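PDB 3CG0: response regulator receiver modulated diguanylate cyclase with PAS/PAC sensor from Desulfovibrio desulfuricans subsp. desulfuricans, which probably receives a phosphoryl signal through its receiver domain, the part crystallised here, and relays it to a diguanylate cyclase domain thought to make cyclic di-GMP. Local coordinates for residues I27-L32 and D116-S121. Sequence-based numbering, arbitrary orientation. Where two conformers were deposited one is given.
Sequences IQLESL and DTLHRS
Leu118 reaches from helix 115-132 to the flank of helix 19-32 and touches three side chains there. From CB, CG lies anti to the backbone N (chi1 179°), carrying the branch across the gap between the helices. CG itself comes 4.1 Å from Leu29 CD2. Beyond it the two methyls part company, and CD2 does most of the touching. This methyl sits 3.9 Å from Leu29 CD2, the two leucines crossing at about a right angle, and also packs against Gln28 CB at 4.0 Å and Leu32 CD1 at 4.1 Å. One turn further, Leu32 straddles the CB of His119: its CD2 lies 3.8 Å and its CD1 3.9 Å from that atom. The axes of segments 27-32 and 116-121 come within 10.3 Å and cross at -65°. On the sheet side, Leu29 rests on Val12 and Ile14 and Leu118 on Leu109. No hydrogen bond joins the two segments of this CheY-like fold; their contact is aliphatic, held by shape and burial rather than directional bonds, while the Gln28 amide donates through NE2 to Val113 O and the Asp116 and Arg120 charges pair with Arg120 and Asp116 of a second subunit.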
loop_
_atom_site.group_PDB
_atom_site.type_symbol
_atom_site.label_atom_id
_atom_site.label_comp_id
_atom_site.label_asym_id
_atom_site.label_seq_id
_atom_site.Cartn_x
_atom_site.Cartn_y
_atom_site.Cartn_z
ATOM N N ILE C 27 -13.197 21.800 -26.277
ATOM C CA ILE C 27 -14.627 21.582 -25.963
ATOM C C ILE C 27 -14.815 20.299 -25.156
ATOM O O ILE C 27 -15.414 20.327 -24.085
ATOM C CB ILE C 27 -15.522 21.533 -27.239
ATOM C CG1 ILE C 27 -15.643 22.908 -27.892
ATOM C CG2 ILE C 27 -16.939 21.020 -26.930
ATOM C CD1 ILE C 27 -16.236 22.853 -29.284
ATOM N N GLN C 28 -14.262 19.193 -25.662
ATOM C CA GLN C 28 -14.276 17.899 -24.962
ATOM C C GLN C 28 -13.654 17.938 -23.574
ATOM O O GLN C 28 -14.206 17.360 -22.655
ATOM C CB GLN C 28 -13.589 16.813 -25.784
ATOM C CG GLN C 28 -14.410 16.295 -26.944
ATOM C CD GLN C 28 -13.685 15.219 -27.721
ATOM O OE1 GLN C 28 -12.703 15.487 -28.414
ATOM N NE2 GLN C 28 -14.174 13.993 -27.619
ATOM N N LEU C 29 -12.525 18.628 -23.424
ATOM C CA LEU C 29 -11.831 18.693 -22.143
ATOM C C LEU C 29 -12.567 19.537 -21.127
ATOM O O LEU C 29 -12.630 19.179 -19.954
ATOM C CB LEU C 29 -10.406 19.219 -22.301
ATOM C CG LEU C 29 -9.406 18.290 -22.987
ATOM C CD1 LEU C 29 -8.189 19.082 -23.351
ATOM C CD2 LEU C 29 -9.043 17.165 -22.081
ATOM N N GLU C 30 -13.118 20.656 -21.586
ATOM C CA GLU C 30 -13.897 21.547 -20.732
ATOM C C GLU C 30 -15.187 20.876 -20.239
ATOM O O GLU C 30 -15.587 21.085 -19.096
ATOM C CB GLU C 30 -14.231 22.828 -21.484
ATOM C CG GLU C 30 -14.205 24.072 -20.632
ATOM C CD GLU C 30 -12.880 24.797 -20.718
ATOM O OE1 GLU C 30 -11.866 24.272 -20.203
ATOM O OE2 GLU C 30 -12.860 25.902 -21.300
ATOM N N SER C 31 -15.805 20.059 -21.097
ATOM C CA SER C 31 -17.016 19.300 -20.763
ATOM C C SER C 31 -16.761 18.199 -19.731
ATOM O O SER C 31 -17.676 17.761 -19.025
ATOM C CB SER C 31 -17.612 18.681 -22.031
ATOM O OG SER C 31 -17.727 19.644 -23.064
ATOM N N LEU C 32 -15.515 17.734 -19.669
ATOM C CA LEU C 32 -15.123 16.702 -18.719
ATOM C C LEU C 32 -14.796 17.316 -17.356
ATOM O O LEU C 32 -14.872 16.639 -16.325
ATOM C CB LEU C 32 -13.947 15.875 -19.264
ATOM C CG LEU C 32 -14.285 14.899 -20.408
ATOM C CD1 LEU C 32 -13.035 14.418 -21.127
ATOM C CD2 LEU C 32 -15.106 13.698 -19.916
ATOM N N ASP C 116 -14.714 9.759 -23.544
ATOM C CA ASP C 116 -14.596 8.810 -22.438
ATOM C C ASP C 116 -13.223 8.131 -22.398
ATOM O O ASP C 116 -12.704 7.851 -21.320
ATOM C CB ASP C 116 -15.758 7.796 -22.434
ATOM C CG ASP C 116 -15.491 6.576 -23.298
ATOM O OD1 ASP C 116 -15.294 5.473 -22.735
ATOM O OD2 ASP C 116 -15.472 6.718 -24.539
ATOM N N THR C 117 -12.632 7.911 -23.574
ATOM C CA THR C 117 -11.263 7.412 -23.684
ATOM C C THR C 117 -10.281 8.496 -23.251
ATOM O O THR C 117 -9.320 8.227 -22.537
ATOM C CB THR C 117 -10.919 6.983 -25.123
ATOM O OG1 THR C 117 -12.065 6.379 -25.730
ATOM C CG2 THR C 117 -9.760 5.990 -25.121
ATOM N N LEU C 118 -10.546 9.720 -23.692
ATOM C CA LEU C 118 -9.770 10.894 -23.325
ATOM C C LEU C 118 -9.702 11.056 -21.806
ATOM O O LEU C 118 -8.626 11.258 -21.248
ATOM C CB LEU C 118 -10.402 12.133 -23.968
ATOM C CG LEU C 118 -9.796 13.506 -23.723
ATOM C CD1 LEU C 118 -8.357 13.475 -24.162
ATOM C CD2 LEU C 118 -10.598 14.569 -24.472
ATOM N N HIS C 119 -10.851 10.931 -21.148
ATOM C CA HIS C 119 -10.937 11.098 -19.705
ATOM C C HIS C 119 -10.164 10.040 -18.916
ATOM O O HIS C 119 -9.456 10.370 -17.965
ATOM C CB HIS C 119 -12.395 11.108 -19.258
ATOM C CG HIS C 119 -12.558 11.092 -17.773
ATOM N ND1 HIS C 119 -12.148 12.134 -16.970
ATOM C CD2 HIS C 119 -13.061 10.150 -16.941
ATOM C CE1 HIS C 119 -12.400 11.842 -15.707
ATOM N NE2 HIS C 119 -12.954 10.643 -15.661
ATOM N N ARG C 120 -10.302 8.779 -19.316
ATOM C CA ARG C 120 -9.623 7.664 -18.651
ATOM C C ARG C 120 -8.110 7.655 -18.891
ATOM O O ARG C 120 -7.345 7.309 -17.990
ATOM C CB ARG C 120 -10.242 6.309 -19.051
ATOM C CG ARG C 120 -11.693 6.088 -18.590
ATOM C CD ARG C 120 -11.927 6.594 -17.165
ATOM N NE ARG C 120 -13.176 6.115 -16.566
ATOM C CZ ARG C 120 -13.625 6.499 -15.371
ATOM N NH1 ARG C 120 -14.768 6.011 -14.899
ATOM N NH2 ARG C 120 -12.938 7.372 -14.643
ATOM N N SER C 121 -7.690 8.031 -20.100
ATOM C CA SER C 121 -6.270 8.144 -20.438
ATOM C C SER C 121 -5.559 9.153 -19.570
ATOM O O SER C 121 -4.488 8.864 -19.047
ATOM C CB SER C 121 -6.110 8.550 -21.890
ATOM O OG SER C 121 -6.878 7.699 -22.694
#